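Local coordinates for protein FKBP-type peptidyl-prolyl cis-trans isomerase FkpA (Escherichia coli, PDB 1Q6H) that catalyses the cis-trans isomerization of peptidyl-proline bonds in the periplasm, speeding protein folding, and also acts as a folding chaperone, at residues L31-Y34 / M35-L39; K40-K44 / L45-L49; Q78-E81 / A82-K85. All coordinates share one frame; numbering follows the deposited sequence.

Interaction 1: L31-Y34 / M35-L39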
ATOM      1  N   LEU A  31      14.112   2.081   8.460  1.00 11.91           N
ATOM      2  CA  LEU A  31      14.061   1.182   7.308  1.00 12.95           C
ATOM      3  C   LEU A  31      14.578  -0.213   7.603  1.00 13.66           C
ATOM      4  O   LEU A  31      14.003  -1.198   7.169  1.00 14.44           O
ATOM      5  CB  LEU A  31      14.816   1.786   6.138  1.00 13.43           C
ATOM      6  CG  LEU A  31      14.126   3.024   5.555  1.00 15.53           C
ATOM      7  CD1 LEU A  31      15.037   3.816   4.632  1.00 16.14           C
ATOM      8  CD2 LEU A  31      12.857   2.653   4.812  1.00 16.72           C
ATOM      9  N   GLY A  32      15.676  -0.311   8.323  1.00 13.56           N
ATOM     10  CA  GLY A  32      16.212  -1.609   8.662  1.00 13.78           C
ATOM     11  C   GLY A  32      15.243  -2.389   9.533  1.00 14.77           C
ATOM     12  O   GLY A  32      15.124  -3.609   9.401  1.00 13.59           O
ATOM     13  N   ARG A  33      14.539  -1.681  10.412  1.00 13.63           N
ATOM     14  CA  ARG A  33      13.605  -2.327  11.309  1.00 15.55           C
ATOM     15  C   ARG A  33      12.425  -2.853  10.523  1.00 14.72           C
ATOM     16  O   ARG A  33      11.919  -3.928  10.791  1.00 11.19           O
ATOM     17  CB  ARG A  33      13.131  -1.350  12.380  1.00 17.64           C
ATOM     18  CG  ARG A  33      12.040  -1.913  13.261  1.00 21.44           C
ATOM     19  CD  ARG A  33      12.519  -2.675  14.498  1.00 25.07           C
ATOM     20  NE  ARG A  33      12.231  -1.915  15.709  1.00 29.82           N
ATOM     21  CZ  ARG A  33      11.007  -1.716  16.202  1.00 31.70           C
ATOM     22  NH1 ARG A  33       9.930  -2.240  15.611  1.00 33.41           N
ATOM     23  NH2 ARG A  33      10.856  -0.988  17.291  1.00 32.07           N
ATOM     24  N   TYR A  34      11.972  -2.048   9.568  1.00 16.35           N
ATOM     25  CA  TYR A  34      10.901  -2.430   8.679  1.00 17.75           C
ATOM     26  C   TYR A  34      11.261  -3.728   7.959  1.00 15.91           C
ATOM     27  O   TYR A  34      10.441  -4.627   7.816  1.00 13.79           O
ATOM     28  CB  TYR A  34      10.694  -1.326   7.636  1.00 19.32           C
ATOM     29  CG  TYR A  34       9.848  -1.765   6.467  1.00 23.93           C
ATOM     30  CD1 TYR A  34       8.470  -1.886   6.602  1.00 26.75           C
ATOM     31  CD2 TYR A  34      10.424  -2.088   5.238  1.00 27.37           C
ATOM     32  CE1 TYR A  34       7.683  -2.290   5.555  1.00 28.68           C
ATOM     33  CE2 TYR A  34       9.635  -2.500   4.168  1.00 29.01           C
ATOM     34  CZ  TYR A  34       8.263  -2.596   4.343  1.00 30.11           C
ATOM     35  OH  TYR A  34       7.445  -2.990   3.311  1.00 33.46           O
HETATM   36  N   MSE A  35      12.493  -3.792   7.480  1.00 16.03           N
HETATM   37  CA  MSE A  35      12.996  -4.958   6.767  1.00 16.35           C
HETATM   38  C   MSE A  35      13.054  -6.152   7.725  1.00 15.80           C
HETATM   39  O   MSE A  35      12.574  -7.248   7.406  1.00 15.04           O
HETATM   40  CB  MSE A  35      14.408  -4.668   6.234  0.50 17.07           C
HETATM   41  CG  MSE A  35      14.845  -5.455   4.986  0.50 17.98           C
HETATM   42 SE   MSE A  35      13.393  -5.958   3.820  0.50 18.46          SE
HETATM   43  CE  MSE A  35      12.931  -4.131   3.266  0.50 16.46           C
ATOM     44  N   GLU A  36      13.624  -5.940   8.904  1.00 16.02           N
ATOM     45  CA  GLU A  36      13.723  -7.015   9.884  1.00 17.57           C
ATOM     46  C   GLU A  36      12.325  -7.566  10.187  1.00 16.08           C
ATOM     47  O   GLU A  36      12.118  -8.784  10.181  1.00 15.19           O
ATOM     48  CB  GLU A  36      14.424  -6.548  11.156  1.00 19.28           C
ATOM     49  CG  GLU A  36      14.634  -7.654  12.178  1.00 23.97           C
ATOM     50  CD  GLU A  36      15.055  -7.150  13.560  1.00 27.71           C
ATOM     51  OE1 GLU A  36      14.357  -6.269  14.149  1.00 28.93           O
ATOM     52  OE2 GLU A  36      16.074  -7.679  14.085  1.00 29.61           O
ATOM     53  N   ASN A  37      11.373  -6.677  10.439  1.00 14.33           N
ATOM     54  CA  ASN A  37      10.015  -7.104  10.721  1.00 15.35           C
ATOM     55  C   ASN A  37       9.411  -7.927   9.567  1.00 14.91           C
ATOM     56  O   ASN A  37       8.706  -8.911   9.816  1.00 14.91           O
ATOM     57  CB  ASN A  37       9.103  -5.909  11.105  1.00 15.59           C
ATOM     58  CG  ASN A  37       9.459  -5.289  12.464  1.00 17.15           C
ATOM     59  OD1 ASN A  37       9.116  -4.123  12.749  1.00 18.38           O
ATOM     60  ND2 ASN A  37      10.151  -6.055  13.305  1.00 19.03           N
ATOM     61  N   SER A  38       9.669  -7.527   8.318  1.00 15.20           N
ATOM     62  CA  SER A  38       9.211  -8.277   7.141  1.00 15.85           C
ATOM     63  C   SER A  38       9.759  -9.696   7.112  1.00 14.49           C
ATOM     64  O   SER A  38       9.028 -10.648   6.850  1.00 13.93           O
ATOM     65  CB  SER A  38       9.641  -7.583   5.851  1.00 16.47           C
ATOM     66  OG  SER A  38       9.148  -6.259   5.813  1.00 20.31           O
ATOM     67  N   LEU A  39      11.058  -9.832   7.336  1.00 13.78           N
ATOM     68  CA  LEU A  39      11.657 -11.163   7.423  1.00 13.56           C
ATOM     69  C   LEU A  39      11.065 -11.982   8.590  1.00 13.85           C
ATOM     70  O   LEU A  39      10.900 -13.202   8.477  1.00 11.32           O
ATOM     71  CB  LEU A  39      13.178 -11.077   7.517  1.00 14.10           C
ATOM     72  CG  LEU A  39      13.888 -11.169   6.147  1.00 16.59           C
ATOM     73  CD1 LEU A  39      13.454 -10.084   5.154  1.00 15.61           C
ATOM     74  CD2 LEU A  39      15.397 -11.157   6.284  1.00 18.15           C
TER

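Interaction 2: K40-K44 / L45-L49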
ATOM      1  N   LYS A  40      10.745 -11.318   9.697  1.00 12.39           N
ATOM      2  CA  LYS A  40      10.123 -12.016  10.799  1.00 14.48           C
ATOM      3  C   LYS A  40       8.812 -12.656  10.346  1.00 13.34           C
ATOM      4  O   LYS A  40       8.531 -13.824  10.659  1.00 12.16           O
ATOM      5  CB  LYS A  40       9.905 -11.094  12.005  1.00 16.16           C
ATOM      6  CG  LYS A  40      11.186 -10.764  12.753  1.00 19.36           C
ATOM      7  CD  LYS A  40      10.938 -10.341  14.212  1.00 22.61           C
ATOM      8  CE  LYS A  40      12.238  -9.894  14.904  1.00 23.78           C
ATOM      9  NZ  LYS A  40      13.467 -10.473  14.252  1.00 25.33           N
ATOM     10  N   GLU A  41       8.006 -11.916   9.588  1.00 12.05           N
ATOM     11  CA  GLU A  41       6.714 -12.468   9.118  1.00 13.03           C
ATOM     12  C   GLU A  41       6.917 -13.633   8.158  1.00 10.61           C
ATOM     13  O   GLU A  41       6.189 -14.630   8.179  1.00 10.37           O
ATOM     14  CB  GLU A  41       5.887 -11.388   8.419  1.00 14.01           C
ATOM     15  CG  GLU A  41       5.420 -10.269   9.334  1.00 17.32           C
ATOM     16  CD  GLU A  41       4.637 -10.776  10.511  1.00 18.38           C
ATOM     17  OE1 GLU A  41       3.646 -11.506  10.294  1.00 21.25           O
ATOM     18  OE2 GLU A  41       5.032 -10.455  11.651  1.00 21.34           O
ATOM     19  N   GLN A  42       7.930 -13.502   7.327  1.00  9.52           N
ATOM     20  CA  GLN A  42       8.262 -14.527   6.356  1.00  9.94           C
ATOM     21  C   GLN A  42       8.697 -15.773   7.122  1.00  9.85           C
ATOM     22  O   GLN A  42       8.352 -16.900   6.750  1.00  8.47           O
ATOM     23  CB  GLN A  42       9.409 -14.056   5.443  1.00 10.14           C
ATOM     24  CG  GLN A  42       9.062 -12.920   4.421  1.00 12.24           C
ATOM     25  CD  GLN A  42      10.305 -12.252   3.848  1.00 13.12           C
ATOM     26  OE1 GLN A  42      11.419 -12.712   4.099  1.00 15.24           O
ATOM     27  NE2 GLN A  42      10.124 -11.163   3.070  1.00 14.98           N
ATOM     28  N   GLU A  43       9.464 -15.561   8.184  1.00 10.12           N
ATOM     29  CA  GLU A  43       9.962 -16.663   9.019  1.00 11.57           C
ATOM     30  C   GLU A  43       8.800 -17.508   9.516  1.00 12.04           C
ATOM     31  O   GLU A  43       8.897 -18.731   9.555  1.00 11.57           O
ATOM     32  CB  GLU A  43      10.809 -16.125  10.172  1.00 13.45           C
ATOM     33  CG  GLU A  43      11.507 -17.164  11.049  1.00 17.43           C
ATOM     34  CD  GLU A  43      12.152 -16.564  12.304  1.00 21.46           C
ATOM     35  OE1 GLU A  43      12.059 -15.315  12.518  1.00 24.35           O
ATOM     36  OE2 GLU A  43      12.761 -17.341  13.095  1.00 23.94           O
ATOM     37  N   LYS A  44       7.691 -16.869   9.861  1.00 11.44           N
ATOM     38  CA  LYS A  44       6.542 -17.600  10.376  1.00 12.97           C
ATOM     39  C   LYS A  44       5.948 -18.521   9.327  1.00 12.82           C
ATOM     40  O   LYS A  44       5.147 -19.403   9.645  1.00 12.36           O
ATOM     41  CB  LYS A  44       5.464 -16.639  10.881  1.00 13.72           C
ATOM     42  CG  LYS A  44       5.846 -15.852  12.122  1.00 15.42           C
ATOM     43  CD  LYS A  44       4.942 -14.618  12.282  1.00 17.93           C
ATOM     44  CE  LYS A  44       4.933 -14.083  13.713  1.00 20.69           C
ATOM     45  NZ  LYS A  44       4.004 -12.921  13.882  1.00 21.59           N
ATOM     46  N   LEU A  45       6.335 -18.315   8.075  1.00 13.14           N
ATOM     47  CA  LEU A  45       5.837 -19.135   6.992  1.00 13.72           C
ATOM     48  C   LEU A  45       6.870 -20.143   6.489  1.00 13.78           C
ATOM     49  O   LEU A  45       6.659 -20.772   5.464  1.00 15.92           O
ATOM     50  CB  LEU A  45       5.385 -18.235   5.854  1.00 13.85           C
ATOM     51  CG  LEU A  45       4.462 -17.092   6.254  1.00 15.22           C
ATOM     52  CD1 LEU A  45       4.200 -16.111   5.086  1.00 15.70           C
ATOM     53  CD2 LEU A  45       3.168 -17.657   6.807  1.00 17.12           C
ATOM     54  N   GLY A  46       7.977 -20.317   7.197  1.00 13.90           N
ATOM     55  CA  GLY A  46       9.021 -21.210   6.719  1.00 14.34           C
ATOM     56  C   GLY A  46      10.053 -20.598   5.767  1.00 14.39           C
ATOM     57  O   GLY A  46      10.945 -21.318   5.288  1.00 13.00           O
ATOM     58  N   ILE A  47       9.953 -19.288   5.485  1.00 13.42           N
ATOM     59  CA  ILE A  47      10.885 -18.598   4.596  1.00 12.73           C
ATOM     60  C   ILE A  47      11.959 -17.803   5.348  1.00 12.95           C
ATOM     61  O   ILE A  47      11.677 -16.804   6.021  1.00 12.26           O
ATOM     62  CB  ILE A  47      10.116 -17.643   3.659  1.00 13.24           C
ATOM     63  CG1 ILE A  47       9.161 -18.435   2.757  1.00 13.79           C
ATOM     64  CG2 ILE A  47      11.103 -16.855   2.801  1.00 12.17           C
ATOM     65  CD1 ILE A  47       8.061 -17.636   2.100  1.00 14.30           C
ATOM     66  N   LYS A  48      13.199 -18.240   5.222  1.00 12.30           N
ATOM     67  CA  LYS A  48      14.285 -17.634   5.958  1.00 13.13           C
ATOM     68  C   LYS A  48      15.310 -17.167   4.940  1.00 13.55           C
ATOM     69  O   LYS A  48      16.185 -17.927   4.533  1.00 12.59           O
ATOM     70  CB  LYS A  48      14.888 -18.643   6.957  1.00 14.52           C
ATOM     71  CG  LYS A  48      13.991 -18.950   8.165  1.00 16.27           C
ATOM     72  CD  LYS A  48      14.616 -19.975   9.145  1.00 18.14           C
ATOM     73  CE  LYS A  48      14.068 -19.780  10.534  1.00 19.89           C
ATOM     74  NZ  LYS A  48      14.388 -20.880  11.474  1.00 21.56           N
ATOM     75  N   LEU A  49      15.140 -15.929   4.489  1.00 12.72           N
ATOM     76  CA  LEU A  49      16.048 -15.322   3.526  1.00 13.89           C
ATOM     77  C   LEU A  49      17.435 -15.156   4.125  1.00 14.03           C
ATOM     78  O   LEU A  49      17.595 -15.081   5.325  1.00 13.48           O
ATOM     79  CB  LEU A  49      15.516 -13.949   3.104  1.00 13.93           C
ATOM     80  CG  LEU A  49      14.218 -13.926   2.310  1.00 14.81           C
ATOM     81  CD1 LEU A  49      13.902 -12.510   1.865  1.00 15.66           C
ATOM     82  CD2 LEU A  49      14.294 -14.816   1.091  1.00 16.46           C
TER
HETATM   83  O   HOH W   1      12.828 -14.504   5.683  1.00 17.97           O

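Interaction 3: Q78-E81 / A82-K85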
ATOM      1  N   GLN A  78       8.650 -10.515  -8.026  1.00 11.75           N
ATOM      2  CA  GLN A  78       7.308 -11.003  -8.326  1.00 12.72           C
ATOM      3  C   GLN A  78       7.256 -12.490  -8.031  1.00 11.83           C
ATOM      4  O   GLN A  78       6.276 -12.997  -7.512  1.00 11.51           O
ATOM      5  CB  GLN A  78       6.907 -10.747  -9.770  1.00 13.66           C
ATOM      6  CG  GLN A  78       6.501  -9.321 -10.011  1.00 17.40           C
ATOM      7  CD  GLN A  78       5.940  -9.117 -11.387  1.00 19.36           C
ATOM      8  OE1 GLN A  78       5.210  -9.973 -11.910  1.00 21.87           O
ATOM      9  NE2 GLN A  78       6.255  -7.982 -11.979  1.00 20.76           N
ATOM     10  N   ALA A  79       8.318 -13.190  -8.379  1.00 12.11           N
ATOM     11  CA  ALA A  79       8.371 -14.610  -8.119  1.00 12.98           C
ATOM     12  C   ALA A  79       8.345 -14.831  -6.603  1.00 13.55           C
ATOM     13  O   ALA A  79       7.614 -15.701  -6.110  1.00 13.03           O
ATOM     14  CB  ALA A  79       9.611 -15.247  -8.788  1.00 12.32           C
ATOM     15  N   PHE A  80       9.102 -14.023  -5.862  1.00 13.11           N
ATOM     16  CA  PHE A  80       9.130 -14.125  -4.412  1.00 12.63           C
ATOM     17  C   PHE A  80       7.748 -13.894  -3.808  1.00 13.74           C
ATOM     18  O   PHE A  80       7.356 -14.613  -2.890  1.00 13.08           O
ATOM     19  CB  PHE A  80      10.155 -13.165  -3.783  1.00 12.73           C
ATOM     20  CG  PHE A  80      10.337 -13.366  -2.314  1.00 13.03           C
ATOM     21  CD1 PHE A  80      10.890 -14.546  -1.830  1.00 12.08           C
ATOM     22  CD2 PHE A  80       9.920 -12.400  -1.406  1.00 11.93           C
ATOM     23  CE1 PHE A  80      11.029 -14.759  -0.490  1.00 13.04           C
ATOM     24  CE2 PHE A  80      10.054 -12.607  -0.055  1.00 13.64           C
ATOM     25  CZ  PHE A  80      10.612 -13.790   0.415  1.00 13.32           C
ATOM     26  N   GLU A  81       7.005 -12.907  -4.297  1.00 14.35           N
ATOM     27  CA  GLU A  81       5.662 -12.680  -3.762  1.00 15.85           C
ATOM     28  C   GLU A  81       4.773 -13.931  -3.894  1.00 14.87           C
ATOM     29  O   GLU A  81       4.033 -14.269  -2.983  1.00 15.80           O
ATOM     30  CB  GLU A  81       4.997 -11.481  -4.421  1.00 17.49           C
ATOM     31  CG  GLU A  81       5.648 -10.150  -4.087  1.00 21.26           C
ATOM     32  CD  GLU A  81       5.252  -9.050  -5.064  1.00 24.86           C
ATOM     33  OE1 GLU A  81       4.054  -9.023  -5.465  1.00 28.32           O
ATOM     34  OE2 GLU A  81       6.129  -8.210  -5.422  1.00 27.32           O
ATOM     35  N   ALA A  82       4.878 -14.635  -5.009  1.00 14.59           N
ATOM     36  CA  ALA A  82       4.102 -15.857  -5.232  1.00 14.01           C
ATOM     37  C   ALA A  82       4.566 -16.970  -4.289  1.00 14.19           C
ATOM     38  O   ALA A  82       3.763 -17.761  -3.783  1.00 13.94           O
ATOM     39  CB  ALA A  82       4.233 -16.284  -6.674  1.00 14.01           C
ATOM     40  N   ARG A  83       5.863 -17.028  -4.021  1.00 13.81           N
ATOM     41  CA  ARG A  83       6.366 -18.015  -3.075  1.00 13.74           C
ATOM     42  C   ARG A  83       5.764 -17.748  -1.711  1.00 14.20           C
ATOM     43  O   ARG A  83       5.287 -18.673  -0.994  1.00 11.88           O
ATOM     44  CB  ARG A  83       7.875 -17.925  -2.970  1.00 14.03           C
ATOM     45  CG  ARG A  83       8.489 -18.803  -1.922  1.00 13.61           C
ATOM     46  CD  ARG A  83       9.998 -18.695  -1.883  1.00 11.77           C
ATOM     47  NE  ARG A  83      10.557 -19.463  -0.795  1.00  9.74           N
ATOM     48  CZ  ARG A  83      11.794 -19.339  -0.338  1.00  9.31           C
ATOM     49  NH1 ARG A  83      12.622 -18.454  -0.865  1.00  8.59           N
ATOM     50  NH2 ARG A  83      12.200 -20.086   0.673  1.00  7.82           N
ATOM     51  N   VAL A  84       5.762 -16.472  -1.349  1.00 13.40           N
ATOM     52  CA  VAL A  84       5.257 -16.078  -0.052  1.00 13.09           C
ATOM     53  C   VAL A  84       3.791 -16.485   0.109  1.00 12.85           C
ATOM     54  O   VAL A  84       3.413 -17.071   1.122  1.00 13.07           O
ATOM     55  CB  VAL A  84       5.424 -14.579   0.212  1.00 13.91           C
ATOM     56  CG1 VAL A  84       4.619 -14.178   1.444  1.00 15.70           C
ATOM     57  CG2 VAL A  84       6.879 -14.246   0.425  1.00 14.22           C
ATOM     58  N   LYS A  85       2.975 -16.186  -0.882  1.00 12.70           N
ATOM     59  CA  LYS A  85       1.568 -16.518  -0.807  1.00 12.58           C
ATOM     60  C   LYS A  85       1.340 -18.017  -0.815  1.00 12.22           C
ATOM     61  O   LYS A  85       0.372 -18.513  -0.243  1.00 10.18           O
ATOM     62  CB  LYS A  85       0.843 -15.925  -1.995  1.00 12.89           C
ATOM     63  CG  LYS A  85       0.650 -14.418  -1.925  1.00 14.48           C
ATOM     64  CD  LYS A  85      -0.012 -13.894  -3.162  1.00 15.34           C
ATOM     65  CE  LYS A  85      -0.271 -12.410  -3.055  1.00 16.47           C
ATOM     66  NZ  LYS A  85      -0.024 -11.741  -4.353  1.00 18.26           N
TER

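Interaction 1: L31-Y34 / M35-L39
Tyr34 and Ser38 meet one turn apart on the alpha-helix 19-43, where the serine hydroxyl doubles the helical bond to the tyrosine carbonyl. Tyr34 O accepts from Ser38 N at 3.0 Å and from Ser38 OG at 2.9 Å. The two donors come from opposite faces of the carbonyl plane, so one oxygen serves both without their competing for the same space. Serine suits the place because its short side chain, with OG turned back beside its own backbone N (chi1 -57°), reaches back to the carbonyl one turn earlier, so the hydroxyl is satisfied by the helix's own backbone.

The tyrosine can be followed outward. Its CB and CG sit beside the peptide N that follows, as the chain connection requires, and the packing proper begins at the ring. CE2 and CZ approach Ser38 OG, which lies over the centre of one ring face, 4.0 Å above the plane. CD2 and CE2 also lie near the terminal methyl of Met35, but that residue has a second conformer, so this contact holds for the modelled one only. Methionine, present here as selenomethionine, has a long unbranched side chain that suits this buried place, where it also packs on Leu54 and on Phe62 of the second subunit.

Gly32 O receives Glu36 N at 2.8 Å; Gly32 is buried and needs no room for a side chain. On another flank, the guanidinium of Arg33 forms a salt bridge with Asp70 of the second subunit, tying this helix into the dimer. Toward Asn37 it makes a looser approach: the guanidinium and amide planes stand 65° apart, and OD1 of Asn37 lies at the guanidinium edge, 3.5 Å from Arg33 NH1.

Interaction 2: K40-K44 / L45-L49
A single carbonyl, Gln42 O, takes two backbone N-H groups from the chain that has just left the helix, Leu45 N at 2.8 Å and Ile47 N at 3.1 Å, from opposite faces of its plane. The bond from Ile47, with Gly46 N to Glu43 O at 3.0 Å, makes a Schellman motif that ends helix 19-43. Gly46 is its C-prime residue: its positive phi of 87° would press a CB against the preceding carbonyl oxygen, so glycine fits the bend.

The reversal brings Leu49 back against Gln42. OE1 of Gln42 rests 3.3 Å from Leu49 CD1 and accepts a hydrogen bond from a water, 2.8 Å away. That water also donates to Ile47 O and accepts from Leu49 N, so it ties the end of the glutamine to two backbone groups of the loop. Glutamine suits this buried place because its extended chain carries an amide as far as the water while its CB packs near Ile47. On the exposed flank, Glu43 CG touches Lys48 CE at 3.7 Å, their charged ends remaining beyond salt-bridge distance.

Leading from helix 19-43 to helix 51-62, the loop lies on the long helix 70-112: Ile47 packs on Ser87 and Leu49 on Phe80, joined there by Gln42 from the helix end. Gln42 and Leu49 also meet Leu27 of the second subunit.

Interaction 3: Q78-E81 / A82-K85
Val84 lays a methyl over one face of the Phe80 ring, the tight part of this i to i+4 contact within the long helix 70-112. CG2 stands 3.9 Å from the ring centroid and 23° off the ring normal, a CH-pi contact displaced toward the rim at CE2, where the two carbons come to 3.6 Å. The ring is brought there by its first torsion: with CG opposite the backbone N (chi1 -173°), it leans along the helix toward the following turn. Val84 N also bonds to Phe80 O at 2.9 Å. A branched valine suits the place because branching at CB puts a methyl close to the backbone and over the ring, without a long, mobile chain. Phe80, the buried residue here, also packs on Ile47 and on Ser23 of the second subunit.

The opposite character prevails toward solvent. Exposed Ala79 and Ala82 present only methyls, and the bond from Ala82 N to Gln78 O, at 3.3 Å, is weak. Glu81 and Lys85 are joined through the backbone, Lys85 N to Glu81 O at 3.0 Å, while their charged ends, Glu81 OE1 and Lys85 NZ, remain 5.0 Å apart. Such long, polar side chains suit a surface where their ends can meet water.

Arg83 lies between these regimes. Its chain runs straight from CG to NE and sets NH1 at the edge of the Phe80 ring, 4.0 Å from CE1, with the guanidinium almost perpendicular to the ring. This is an edge approach rather than cation-pi stacking. Its charge is paired across the dimer, where NH1 forms salt bridges with Asp19 and Asp20 of the second subunit. The ring edge probably offers the cation little attraction, so the pull on NH1 comes mainly from those two aspartates, while the phenyl serves as an apolar surface.

Overall arrangement
Along the chain the three interactions come in series: interaction 1 on helix 19-43, interaction 2 at that helix's end and in the following loop, and interaction 3 on helix 70-112. Centres of interactions 1 and 2 are about 12 Å apart, as are those of 2 and 3, while 1 and 3 are about 18 Å apart and do not touch. Interaction 2 bridges them: Leu49 CD1 meets Leu39 CD1 at 4.1 Å, and Ile47 CD1 meets Val84 CA at 3.9 Å. All belong to the helical amino-terminal part, away from the isomerase sheet, and all touch the second subunit, consistent with a dimer-forming region.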